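Local coordinates for protein neuraminidase (Influenza A virus, PDB 4GDI) that forms a tetrameric, membrane-anchored beta-propeller and may remove terminal sialic acid from glycoconjugates, although its putative active site has diverged, at residues N170-R175 with N196-T201; G143-P148 with V161-G166. One frame throughout, in Å; residues are numbered along the deposited sequence.

Contact 1: residues N170-R175 with N196-T201; sequences NQSVHR and NFEYST. With NAG (2-acetamido-2-deoxy-beta-D-glucopyranose), chain P.
At the boundary between two consecutive blades of the beta-propeller, S172 and H174 meet N196, F197 and E198. The amide of N196 holds the polar centre of the contact. Its ND2 donates to S172 OG at 2.8 Å, with an N-H...O angle of 157°. The same N196 ND2 also gives a bond to E198 OE2, 3.0 Å away, on the anti lone pair of the carboxylate. Both acceptors lie close to the amide plane. N196 OD1 in turn accepts from the backbone N of L216, so polar partners at both ends fix the flip of the amide. The side chain reaches S172 because its CG lies opposite the backbone N (chi1 172°).

S172 OG has a second partner, NE2 of H174, at 2.7 Å. Either atom could be the donor. H174 is in strand 173-180 and S172 lies just before it, in the blade that runs from strand 153-155 to strand 183-189. Residues 196-199 form the connection that leads into strand 200-205, the first strand of the next blade. F197 lays its backbone and CB over one face of the imidazole. This is a CH-pi contact, with F197 CB 3.9 Å from the centroid of the H174 ring. The phenyl group itself leads away, toward P223. E198 instead approaches the ring edge, where its OE2 is 3.4 Å from H174 CE1. The carboxylate and imidazole planes are 66° apart. H174 ND1 is hydrogen-bonded to S164 OG, so both ring nitrogens have polar partners. The main polar partner of E198 is R146, in a salt bridge through OE1. On the loop before the strand, N170 carries an N-linked glycan, with ND2 bonded to C1 of NAG.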
# COMPACT_ATOMS: atom_id res chain seq x y z
N ASN A 170 -21.92 35.72 -19.54
CA ASN A 170 -22.90 36.23 -20.50
C ASN A 170 -22.39 36.23 -21.94
O ASN A 170 -23.12 36.58 -22.86
CB ASN A 170 -23.41 37.63 -20.11
CG ASN A 170 -22.32 38.69 -20.08
OD1 ASN A 170 -21.27 38.53 -20.70
ND2 ASN A 170 -22.58 39.79 -19.37
N GLN A 171 -21.15 35.82 -22.12
CA GLN A 171 -20.66 35.54 -23.47
C GLN A 171 -19.64 34.40 -23.45
O GLN A 171 -18.51 34.54 -23.94
CB GLN A 171 -20.07 36.80 -24.11
CG GLN A 171 -19.19 37.61 -23.18
CD GLN A 171 -18.67 38.87 -23.84
OE1 GLN A 171 -18.66 39.00 -25.06
NE2 GLN A 171 -18.25 39.83 -23.01
N SER A 172 -20.04 33.26 -22.90
CA SER A 172 -19.15 32.12 -22.80
C SER A 172 -19.07 31.35 -24.10
O SER A 172 -19.99 31.39 -24.92
CB SER A 172 -19.62 31.19 -21.67
OG SER A 172 -20.97 30.81 -21.85
N VAL A 173 -17.96 30.65 -24.29
CA VAL A 173 -17.77 29.79 -25.46
C VAL A 173 -17.60 28.35 -24.97
O VAL A 173 -16.95 28.11 -23.96
CB VAL A 173 -16.55 30.24 -26.28
CG1 VAL A 173 -16.30 29.30 -27.45
CG2 VAL A 173 -16.75 31.67 -26.78
N HIS A 174 -18.22 27.41 -25.67
CA HIS A 174 -18.19 26.00 -25.28
C HIS A 174 -17.90 25.13 -26.49
O HIS A 174 -18.52 25.27 -27.53
CB HIS A 174 -19.52 25.62 -24.62
CG HIS A 174 -19.91 26.56 -23.53
ND1 HIS A 174 -19.33 26.52 -22.28
CD2 HIS A 174 -20.76 27.62 -23.53
CE1 HIS A 174 -19.84 27.49 -21.54
NE2 HIS A 174 -20.71 28.17 -22.27
N ARG A 175 -16.90 24.27 -26.35
CA ARG A 175 -16.47 23.41 -27.43
C ARG A 175 -16.45 21.94 -26.99
O ARG A 175 -16.08 21.64 -25.86
CB ARG A 175 -15.06 23.79 -27.86
CG ARG A 175 -14.93 25.16 -28.46
CD ARG A 175 -13.50 25.43 -28.88
NE ARG A 175 -13.40 26.64 -29.68
CZ ARG A 175 -12.29 27.07 -30.26
NH1 ARG A 175 -11.16 26.38 -30.15
NH2 ARG A 175 -12.32 28.19 -30.97
N ASN A 196 -25.60 29.90 -21.12
CA ASN A 196 -24.29 29.59 -20.57
C ASN A 196 -24.31 28.10 -20.22
O ASN A 196 -25.34 27.60 -19.76
CB ASN A 196 -24.04 30.46 -19.32
CG ASN A 196 -22.79 30.08 -18.57
OD1 ASN A 196 -22.86 29.71 -17.40
ND2 ASN A 196 -21.65 30.20 -19.21
N PHE A 197 -23.20 27.40 -20.44
CA PHE A 197 -23.16 25.93 -20.31
C PHE A 197 -21.89 25.43 -19.63
O PHE A 197 -21.01 24.86 -20.28
CB PHE A 197 -23.28 25.29 -21.70
CG PHE A 197 -23.78 23.85 -21.66
CD1 PHE A 197 -22.93 22.80 -21.35
CD2 PHE A 197 -25.12 23.56 -21.94
CE1 PHE A 197 -23.40 21.49 -21.31
CE2 PHE A 197 -25.60 22.26 -21.90
CZ PHE A 197 -24.74 21.22 -21.59
N GLU A 198 -21.78 25.67 -18.32
CA GLU A 198 -20.62 25.29 -17.53
C GLU A 198 -20.83 23.93 -16.86
O GLU A 198 -21.96 23.44 -16.75
CB GLU A 198 -20.36 26.33 -16.42
CG GLU A 198 -20.23 27.78 -16.90
CD GLU A 198 -18.97 28.05 -17.69
OE1 GLU A 198 -17.93 27.39 -17.46
OE2 GLU A 198 -19.02 28.95 -18.55
N TYR A 199 -19.73 23.35 -16.38
CA TYR A 199 -19.78 22.18 -15.51
C TYR A 199 -20.48 20.97 -16.14
O TYR A 199 -21.21 20.25 -15.44
CB TYR A 199 -20.50 22.51 -14.21
CG TYR A 199 -20.08 23.78 -13.51
CD1 TYR A 199 -18.81 24.31 -13.66
CD2 TYR A 199 -20.98 24.45 -12.67
CE1 TYR A 199 -18.43 25.47 -12.99
CE2 TYR A 199 -20.62 25.61 -12.01
CZ TYR A 199 -19.34 26.11 -12.16
OH TYR A 199 -18.99 27.26 -11.50
N SER A 200 -20.27 20.75 -17.43
CA SER A 200 -20.86 19.60 -18.10
C SER A 200 -20.58 18.34 -17.29
O SER A 200 -19.44 18.06 -16.95
CB SER A 200 -20.25 19.40 -19.49
OG SER A 200 -20.58 20.46 -20.35
N THR A 201 -21.63 17.56 -17.04
CA THR A 201 -21.47 16.22 -16.51
C THR A 201 -22.22 15.28 -17.45
O THR A 201 -23.37 15.53 -17.82
CB THR A 201 -21.94 16.12 -15.04
OG1 THR A 201 -21.83 14.77 -14.56
CG2 THR A 201 -23.41 16.58 -14.87
C1 NAG P . -21.37 40.51 -19.03
C2 NAG P . -21.40 41.95 -19.53
C3 NAG P . -20.10 42.66 -19.17
C4 NAG P . -19.99 42.62 -17.66
C5 NAG P . -19.92 41.16 -17.23
C6 NAG P . -19.68 41.00 -15.72
C7 NAG P . -22.61 42.84 -21.44
C8 NAG P . -22.22 43.72 -22.58
N2 NAG P . -21.66 42.04 -20.96
O3 NAG P . -20.10 43.99 -19.65
O4 NAG P . -18.87 43.36 -17.22
O5 NAG P . -21.09 40.47 -17.63
O6 NAG P . -20.79 41.42 -14.96
O7 NAG P . -23.75 42.88 -20.98

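Contact 2: residues G143-P148 with V161-G166; sequences GPLRLP and VIVSDG
D165 OD1 is gripped by two backbone amides. G143 N reaches D165 OD1 from across the contact at 2.9 Å, nearly in line with its C-O bond. G166 N approaches D165 OD1 on the anti side at 2.6 Å. The other oxygen, OD2, accepts from the backbone N of S140 and R141, so the carboxylate pins the start of the loop. Further along, R146 and S164 form a single antiparallel hydrogen-bonded pair: R146 N to S164 O is 2.7 Å, and S164 N to R146 O is 3.0 Å. The loop 143-148, which links two propeller blades, lies along the edge of strand 158-165 that faces away from strand 173-180. The R146 side chain bends at chi3 (-67°) and lays a guanidinium face over S164. R146 NH1 donates to G166 O at 2.8 Å. R146 NH2 donates to D165 O at 3.2 Å from above the carbonyl plane. NE is left to E198. A water joins R146 O to S164 OG, which also bonds H174. Beyond the pair, L147 runs alongside V163, with L147 CD2 to V163 CG2 4.0 Å, while P148 CD packs on V161 CG2.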
# COMPACT_ATOMS: atom_id res chain seq x y z
N GLY A 143 -9.96 33.48 -22.03
CA GLY A 143 -9.72 32.65 -20.86
C GLY A 143 -10.59 33.04 -19.69
O GLY A 143 -11.39 33.96 -19.78
N PRO A 144 -10.46 32.29 -18.58
CA PRO A 144 -9.62 31.10 -18.54
C PRO A 144 -10.28 29.93 -19.25
O PRO A 144 -11.51 29.89 -19.36
CB PRO A 144 -9.52 30.81 -17.04
CG PRO A 144 -10.82 31.30 -16.49
CD PRO A 144 -11.18 32.52 -17.31
N LEU A 145 -9.49 29.00 -19.76
CA LEU A 145 -10.05 27.71 -20.16
C LEU A 145 -10.56 26.99 -18.92
O LEU A 145 -9.95 27.06 -17.86
CB LEU A 145 -9.01 26.87 -20.89
CG LEU A 145 -8.61 27.45 -22.24
CD1 LEU A 145 -7.48 26.63 -22.82
CD2 LEU A 145 -9.80 27.50 -23.20
N ARG A 146 -11.70 26.32 -19.09
CA ARG A 146 -12.39 25.67 -17.99
C ARG A 146 -12.78 24.24 -18.35
O ARG A 146 -13.48 24.01 -19.33
CB ARG A 146 -13.64 26.47 -17.60
CG ARG A 146 -13.32 27.92 -17.25
CD ARG A 146 -14.54 28.69 -16.80
NE ARG A 146 -15.57 28.92 -17.81
CZ ARG A 146 -15.50 29.81 -18.79
NH1 ARG A 146 -14.39 30.51 -19.00
NH2 ARG A 146 -16.54 29.99 -19.60
N LEU A 147 -12.28 23.30 -17.57
CA LEU A 147 -12.70 21.90 -17.65
C LEU A 147 -13.85 21.62 -16.68
O LEU A 147 -13.97 22.28 -15.65
CB LEU A 147 -11.50 21.00 -17.38
CG LEU A 147 -10.50 21.05 -18.54
CD1 LEU A 147 -9.07 20.59 -18.17
CD2 LEU A 147 -11.03 20.19 -19.67
N PRO A 148 -14.70 20.63 -17.00
CA PRO A 148 -15.97 20.54 -16.26
C PRO A 148 -15.94 19.88 -14.88
O PRO A 148 -16.98 19.86 -14.21
CB PRO A 148 -16.86 19.73 -17.20
CG PRO A 148 -15.90 18.88 -17.97
CD PRO A 148 -14.65 19.69 -18.13
N VAL A 161 -14.73 15.62 -24.40
CA VAL A 161 -14.83 16.48 -23.23
C VAL A 161 -15.30 17.86 -23.66
O VAL A 161 -14.99 18.31 -24.76
CB VAL A 161 -13.50 16.58 -22.50
CG1 VAL A 161 -12.44 17.23 -23.39
CG2 VAL A 161 -13.65 17.34 -21.20
N ILE A 162 -16.08 18.50 -22.81
CA ILE A 162 -16.52 19.87 -23.03
C ILE A 162 -15.52 20.84 -22.40
O ILE A 162 -15.23 20.74 -21.22
CB ILE A 162 -17.92 20.15 -22.41
CG1 ILE A 162 -18.94 19.10 -22.87
CG2 ILE A 162 -18.40 21.54 -22.77
CD1 ILE A 162 -19.03 18.95 -24.35
N VAL A 163 -14.99 21.75 -23.21
CA VAL A 163 -14.10 22.79 -22.71
C VAL A 163 -14.75 24.17 -22.87
O VAL A 163 -15.32 24.47 -23.93
CB VAL A 163 -12.78 22.79 -23.50
CG1 VAL A 163 -11.91 23.96 -23.09
CG2 VAL A 163 -12.04 21.47 -23.30
N SER A 164 -14.67 25.01 -21.84
CA SER A 164 -15.27 26.34 -21.89
C SER A 164 -14.20 27.43 -21.82
O SER A 164 -13.13 27.23 -21.24
CB SER A 164 -16.29 26.53 -20.77
OG SER A 164 -17.30 25.53 -20.83
N ASP A 165 -14.52 28.57 -22.42
CA ASP A 165 -13.58 29.69 -22.58
C ASP A 165 -14.39 30.97 -22.45
O ASP A 165 -15.62 30.94 -22.50
CB ASP A 165 -12.93 29.60 -23.96
CG ASP A 165 -11.68 30.48 -24.10
OD1 ASP A 165 -11.42 31.35 -23.24
OD2 ASP A 165 -10.97 30.30 -25.12
N GLY A 166 -13.71 32.10 -22.26
CA GLY A 166 -14.38 33.38 -22.14
C GLY A 166 -14.51 33.88 -20.71
O GLY A 166 -14.89 33.13 -19.83
O HOH W 1 -16.54 23.35 -19.25

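Overall arrangement
From the N terminus, the chain leaves strand 132-138 of one blade and runs through 143-148. It then makes the hairpin 153-155/158-165, whose second strand returns to close contact 2. Contact 1 opens only after this, at the turn into strand 173-180. It closes beyond strand 183-189, where the chain enters the next blade. The two loops therefore follow in series, without nesting or crossing. Strands 158-165 and 173-180 are neighbours in one sheet, so both contacts share that blade. Side-chain bonds also join the two contacts directly, and S200 packs on P148 and I162. Contact 2 holds the linker from the preceding blade, and contact 1 the entry to the next.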